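Local coordinates for protein glycosyltransferase Gtf1 (Streptococcus pneumoniae, PDB 4PQG) that belongs to the GT-B glycosyltransferases, carries a GtfA-type extended beta-sheet domain and binds uridine-5'-diphosphate, at residues Lys327-Lys339 with Glu359-Asp371. Numbering follows the deposited sequence.
Sequences KPFSLITASRLAK and ELTFDIYGSGGED. With UDP (uridine-5'-diphosphate), chain C.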
loop_
_atom_site.group_PDB
_atom_site.type_symbol
_atom_site.label_atom_id
_atom_site.label_comp_id
_atom_site.label_asym_id
_atom_site.label_seq_id
_atom_site.Cartn_x
_atom_site.Cartn_y
_atom_site.Cartn_z
ATOM N N LYS A 327 -4.894 -18.264 -21.757
ATOM C CA LYS A 327 -3.839 -18.572 -22.711
ATOM C C LYS A 327 -3.096 -19.862 -22.309
ATOM O O LYS A 327 -2.709 -20.019 -21.147
ATOM C CB LYS A 327 -2.886 -17.387 -22.840
ATOM C CG LYS A 327 -1.721 -17.630 -23.779
ATOM C CD LYS A 327 -1.062 -16.331 -24.182
ATOM C CE LYS A 327 0.200 -16.609 -24.979
ATOM N NZ LYS A 327 0.824 -15.350 -25.456
ATOM N N PRO A 328 -2.927 -20.808 -23.261
ATOM C CA PRO A 328 -2.241 -22.051 -22.913
ATOM C C PRO A 328 -0.808 -21.801 -22.463
ATOM O O PRO A 328 -0.104 -21.000 -23.067
ATOM C CB PRO A 328 -2.274 -22.859 -24.232
ATOM C CG PRO A 328 -3.446 -22.305 -24.976
ATOM C CD PRO A 328 -3.447 -20.834 -24.645
ATOM N N PHE A 329 -0.397 -22.484 -21.397
ATOM C CA PHE A 329 0.972 -22.409 -20.876
ATOM C C PHE A 329 1.333 -21.019 -20.318
ATOM O O PHE A 329 2.505 -20.700 -20.155
ATOM C CB PHE A 329 1.996 -22.840 -21.938
ATOM C CG PHE A 329 1.744 -24.212 -22.523
ATOM C CD1 PHE A 329 2.099 -25.367 -21.821
ATOM C CD2 PHE A 329 1.169 -24.348 -23.781
ATOM C CE1 PHE A 329 1.878 -26.629 -22.365
ATOM C CE2 PHE A 329 0.948 -25.606 -24.333
ATOM C CZ PHE A 329 1.306 -26.747 -23.624
ATOM N N SER A 330 0.331 -20.191 -20.039
ATOM C CA SER A 330 0.606 -18.842 -19.522
ATOM C C SER A 330 0.777 -18.822 -17.997
ATOM O O SER A 330 -0.059 -19.346 -17.261
ATOM C CB SER A 330 -0.469 -17.846 -19.977
ATOM O OG SER A 330 -1.729 -18.171 -19.432
ATOM N N LEU A 331 1.864 -18.196 -17.544
ATOM C CA LEU A 331 2.173 -18.070 -16.119
ATOM C C LEU A 331 2.089 -16.602 -15.669
ATOM O O LEU A 331 2.329 -15.689 -16.453
ATOM C CB LEU A 331 3.565 -18.659 -15.814
ATOM C CG LEU A 331 3.849 -20.085 -16.331
ATOM C CD1 LEU A 331 5.311 -20.468 -16.140
ATOM C CD2 LEU A 331 2.943 -21.114 -15.683
ATOM N N ILE A 332 1.733 -16.392 -14.407
ATOM C CA ILE A 332 1.597 -15.035 -13.868
ATOM C C ILE A 332 2.170 -14.945 -12.440
ATOM O O ILE A 332 2.145 -15.929 -11.696
ATOM C CB ILE A 332 0.118 -14.530 -13.974
ATOM C CG1 ILE A 332 -0.024 -13.093 -13.435
ATOM C CG2 ILE A 332 -0.842 -15.493 -13.293
ATOM C CD1 ILE A 332 -1.442 -12.557 -13.502
ATOM N N THR A 333 2.754 -13.793 -12.105
ATOM C CA THR A 333 3.011 -13.407 -10.715
ATOM C C THR A 333 2.671 -11.928 -10.558
ATOM O O THR A 333 2.675 -11.176 -11.541
ATOM C CB THR A 333 4.442 -13.725 -10.226
ATOM O OG1 THR A 333 4.460 -13.712 -8.795
ATOM C CG2 THR A 333 5.461 -12.726 -10.726
ATOM N N ALA A 334 2.328 -11.527 -9.339
ATOM C CA ALA A 334 1.873 -10.152 -9.093
ATOM C C ALA A 334 2.339 -9.729 -7.714
ATOM O O ALA A 334 1.896 -10.277 -6.704
ATOM C CB ALA A 334 0.355 -10.036 -9.227
ATOM N N SER A 335 3.280 -8.790 -7.689
ATOM C CA SER A 335 3.863 -8.307 -6.440
ATOM C C SER A 335 4.690 -7.054 -6.655
ATOM O O SER A 335 5.101 -6.722 -7.789
ATOM C CB SER A 335 4.743 -9.393 -5.791
ATOM O OG SER A 335 5.980 -9.561 -6.474
ATOM N N ARG A 336 4.947 -6.350 -5.562
ATOM C CA ARG A 336 6.068 -5.430 -5.532
ATOM C C ARG A 336 7.299 -6.159 -6.091
ATOM O O ARG A 336 7.524 -7.343 -5.796
ATOM C CB ARG A 336 6.359 -4.967 -4.107
ATOM C CG ARG A 336 5.235 -4.161 -3.451
ATOM C CD ARG A 336 5.533 -3.897 -1.978
ATOM N NE ARG A 336 5.410 -5.123 -1.186
ATOM C CZ ARG A 336 6.408 -5.694 -0.519
ATOM N NH1 ARG A 336 7.632 -5.163 -0.542
ATOM N NH2 ARG A 336 6.187 -6.811 0.171
ATOM N N LEU A 337 8.088 -5.452 -6.899
ATOM C CA LEU A 337 9.342 -6.008 -7.403
ATOM C C LEU A 337 10.449 -5.774 -6.382
ATOM O O LEU A 337 11.298 -4.890 -6.525
ATOM C CB LEU A 337 9.684 -5.440 -8.783
ATOM C CG LEU A 337 8.537 -5.343 -9.790
ATOM C CD1 LEU A 337 9.054 -4.748 -11.100
ATOM C CD2 LEU A 337 7.812 -6.678 -10.040
ATOM N N ALA A 338 10.411 -6.596 -5.342
ATOM C CA ALA A 338 11.183 -6.381 -4.156
ATOM C C ALA A 338 11.937 -7.664 -3.902
ATOM O O ALA A 338 11.460 -8.738 -4.269
ATOM C CB ALA A 338 10.254 -6.058 -2.975
ATOM N N LYS A 339 13.109 -7.544 -3.279
ATOM C CA LYS A 339 13.982 -8.691 -3.016
ATOM C C LYS A 339 13.266 -9.853 -2.346
ATOM O O LYS A 339 13.422 -10.981 -2.793
ATOM C CB LYS A 339 15.185 -8.274 -2.161
ATOM C CG LYS A 339 16.177 -7.415 -2.901
ATOM C CD LYS A 339 17.396 -7.096 -2.041
ATOM C CE LYS A 339 18.475 -6.408 -2.870
ATOM N NZ LYS A 339 17.904 -5.373 -3.772
ATOM N N GLU A 359 6.215 -23.272 -25.276
ATOM C CA GLU A 359 5.032 -22.423 -25.369
ATOM C C GLU A 359 4.838 -21.544 -24.111
ATOM O O GLU A 359 4.076 -20.575 -24.133
ATOM C CB GLU A 359 3.804 -23.303 -25.607
ATOM C CG GLU A 359 2.778 -22.732 -26.577
ATOM C CD GLU A 359 3.326 -22.548 -27.986
ATOM O OE1 GLU A 359 4.240 -23.302 -28.395
ATOM O OE2 GLU A 359 2.841 -21.641 -28.692
ATOM N N LEU A 360 5.529 -21.900 -23.027
ATOM C CA LEU A 360 5.463 -21.159 -21.763
ATOM C C LEU A 360 5.599 -19.651 -21.916
ATOM O O LEU A 360 6.512 -19.179 -22.592
ATOM C CB LEU A 360 6.561 -21.630 -20.812
ATOM C CG LEU A 360 6.250 -22.806 -19.901
ATOM C CD1 LEU A 360 7.394 -22.960 -18.903
ATOM C CD2 LEU A 360 4.911 -22.617 -19.193
ATOM N N THR A 361 4.692 -18.903 -21.285
ATOM C CA THR A 361 4.910 -17.463 -21.068
ATOM C C THR A 361 4.763 -17.108 -19.588
ATOM O O THR A 361 4.164 -17.857 -18.826
ATOM C CB THR A 361 3.966 -16.578 -21.881
ATOM O OG1 THR A 361 2.621 -17.027 -21.675
ATOM C CG2 THR A 361 4.337 -16.606 -23.377
ATOM N N PHE A 362 5.316 -15.960 -19.201
ATOM C CA PHE A 362 5.383 -15.534 -17.800
ATOM C C PHE A 362 5.262 -14.025 -17.765
ATOM O O PHE A 362 6.180 -13.333 -18.170
ATOM C CB PHE A 362 6.719 -15.976 -17.162
ATOM C CG PHE A 362 6.877 -15.603 -15.698
ATOM C CD1 PHE A 362 5.773 -15.512 -14.842
ATOM C CD2 PHE A 362 8.145 -15.390 -15.163
ATOM C CE1 PHE A 362 5.936 -15.191 -13.492
ATOM C CE2 PHE A 362 8.306 -15.076 -13.819
ATOM C CZ PHE A 362 7.199 -14.975 -12.983
ATOM N N ASP A 363 4.105 -13.535 -17.313
ATOM C CA ASP A 363 3.870 -12.098 -17.137
ATOM C C ASP A 363 4.047 -11.700 -15.682
ATOM O O ASP A 363 3.540 -12.374 -14.778
ATOM C CB ASP A 363 2.476 -11.708 -17.655
ATOM C CG ASP A 363 2.428 -11.597 -19.175
ATOM O OD1 ASP A 363 3.505 -11.480 -19.820
ATOM O OD2 ASP A 363 1.306 -11.618 -19.726
ATOM N N ILE A 364 4.787 -10.612 -15.473
ATOM C CA ILE A 364 5.153 -10.137 -14.138
ATOM C C ILE A 364 4.517 -8.767 -13.882
ATOM O O ILE A 364 4.893 -7.778 -14.508
ATOM C CB ILE A 364 6.699 -10.076 -13.957
ATOM C CG1 ILE A 364 7.323 -11.473 -14.084
ATOM C CG2 ILE A 364 7.073 -9.476 -12.609
ATOM C CD1 ILE A 364 8.839 -11.469 -14.267
ATOM N N TYR A 365 3.550 -8.730 -12.973
ATOM C CA TYR A 365 2.833 -7.497 -12.615
ATOM C C TYR A 365 3.398 -6.893 -11.333
ATOM O O TYR A 365 3.782 -7.615 -10.423
ATOM C CB TYR A 365 1.345 -7.785 -12.436
ATOM C CG TYR A 365 0.659 -8.113 -13.740
ATOM C CD1 TYR A 365 -0.007 -7.131 -14.466
ATOM C CD2 TYR A 365 0.700 -9.404 -14.260
ATOM C CE1 TYR A 365 -0.623 -7.419 -15.666
ATOM C CE2 TYR A 365 0.083 -9.707 -15.463
ATOM C CZ TYR A 365 -0.567 -8.711 -16.165
ATOM O OH TYR A 365 -1.175 -9.017 -17.357
ATOM N N GLY A 366 3.460 -5.571 -11.282
ATOM C CA GLY A 366 3.960 -4.858 -10.105
ATOM C C GLY A 366 5.063 -3.871 -10.450
ATOM O O GLY A 366 5.485 -3.782 -11.603
ATOM N N SER A 367 5.516 -3.121 -9.448
ATOM C CA SER A 367 6.610 -2.164 -9.612
ATOM C C SER A 367 7.585 -2.318 -8.476
ATOM O O SER A 367 7.236 -2.839 -7.425
ATOM C CB SER A 367 6.096 -0.724 -9.616
ATOM O OG SER A 367 5.142 -0.572 -10.638
ATOM N N GLY A 368 8.810 -1.859 -8.686
ATOM C CA GLY A 368 9.815 -1.918 -7.623
ATOM C C GLY A 368 11.223 -1.972 -8.171
ATOM O O GLY A 368 11.427 -2.205 -9.382
ATOM N N GLY A 369 12.195 -1.775 -7.275
ATOM C CA GLY A 369 13.594 -1.635 -7.657
ATOM C C GLY A 369 14.216 -2.875 -8.279
ATOM O O GLY A 369 15.279 -2.789 -8.878
ATOM N N GLU A 370 13.562 -4.033 -8.152
ATOM C CA GLU A 370 14.083 -5.251 -8.772
ATOM C C GLU A 370 13.922 -5.288 -10.278
ATOM O O GLU A 370 14.525 -6.146 -10.928
ATOM C CB GLU A 370 13.504 -6.529 -8.146
ATOM C CG GLU A 370 13.956 -6.758 -6.714
ATOM C CD GLU A 370 15.460 -6.923 -6.603
ATOM O OE1 GLU A 370 15.955 -8.042 -6.840
ATOM O OE2 GLU A 370 16.152 -5.944 -6.255
ATOM N N ASP A 371 13.147 -4.361 -10.839
ATOM C CA ASP A 371 12.962 -4.318 -12.294
ATOM C C ASP A 371 14.266 -4.322 -13.098
ATOM O O ASP A 371 14.338 -4.980 -14.139
ATOM C CB ASP A 371 12.030 -3.182 -12.759
ATOM C CG ASP A 371 12.466 -1.800 -12.280
ATOM O OD1 ASP A 371 13.587 -1.627 -11.751
ATOM O OD2 ASP A 371 11.653 -0.863 -12.430
HETATM N N1 UDP C . -1.260 -5.294 -6.915
HETATM C C2 UDP C . -1.886 -4.570 -7.952
HETATM N N3 UDP C . -1.308 -4.520 -9.144
HETATM C C4 UDP C . -0.141 -5.124 -9.408
HETATM C C5 UDP C . 0.516 -5.845 -8.406
HETATM C C6 UDP C . -0.085 -5.918 -7.144
HETATM O O2 UDP C . -2.984 -3.987 -7.770
HETATM O O4 UDP C . 0.335 -5.029 -10.561
HETATM C "C1'" UDP C . -1.946 -5.367 -5.616
HETATM C "C2'" UDP C . -2.545 -6.762 -5.457
HETATM O "O2'" UDP C . -3.849 -6.910 -6.052
HETATM C "C3'" UDP C . -2.588 -6.989 -3.955
HETATM C "C4'" UDP C . -1.489 -6.078 -3.416
HETATM O "O4'" UDP C . -1.053 -5.250 -4.507
HETATM O "O3'" UDP C . -3.850 -6.575 -3.417
HETATM C "C5'" UDP C . -0.277 -6.854 -2.901
HETATM O "O5'" UDP C . -0.635 -7.488 -1.686
HETATM P PA UDP C . 0.133 -8.797 -1.165
HETATM O O1A UDP C . -0.463 -9.211 0.154
HETATM O O2A UDP C . 0.121 -9.787 -2.306
HETATM O O3A UDP C . 1.702 -8.429 -1.090
HETATM P PB UDP C . 2.494 -7.342 -0.205
HETATM O O1B UDP C . 3.735 -8.081 0.244
HETATM O O2B UDP C . 2.754 -6.184 -1.155
HETATM O O3B UDP C . 1.596 -7.013 0.971
HETATM O O HOH W 1 1.871 -19.126 -23.005
HETATM O O HOH W 2 1.880 -15.416 -19.183
#
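CG2 of Thr333 comes obliquely to the Phe362 ring, 3.6 Å from CZ; chi1 of Phe362 near 180° lays the ring along the neighbouring strand, its edge toward the backbone of Leu331 and Ile332, while CG1 of Ile364 sits over one face. On the other face of the sheet, CD1 of Ile332 crosses to CE2 of Tyr365 (3.8 Å). Beneath these side chains strands 330-334 and 361-365 run parallel, 20° apart, joined by six backbone hydrogen bonds from Thr361 N to Phe329 O through to Ser335 N to Tyr365 O. At the start of the strands a water accepts a hydrogen bond from Thr361 OG1 and donates to the carbonyl oxygens of Pro328 and Glu359.

Past the strands, Leu337 N donates to Ser367 O (2.8 Å) and Leu337 O accepts from Glu370 N (2.9 Å), tying the two loops together. The Leu337 side chain points into segment 359-371, its CD1 3.7 Å from Asp371 CB at the start of helix 371-380 and its CD2 3.9 Å from Ile364 CG2 on the strand. Lys339 NZ closes this end in a salt bridge with Glu370 OE2, 3.1 Å away.

The loops that follow the C-terminal ends of the two strands border the UDP pocket. Arg336 turns away from the pairing, its chain bent at chi3 (-71°), and gives nearly straight bonds from NE and NH2 to O2B and O1B of UDP; Glu340 holds NH2 in a salt bridge. Tyr402 bonds both Asp363 and Tyr365 OH. Helix 343-353 completes the beta-alpha-beta unit, packing on Leu360, Phe362 and Ile364, while strands 404-406 and 387-391 flank the pair in the parallel sheet.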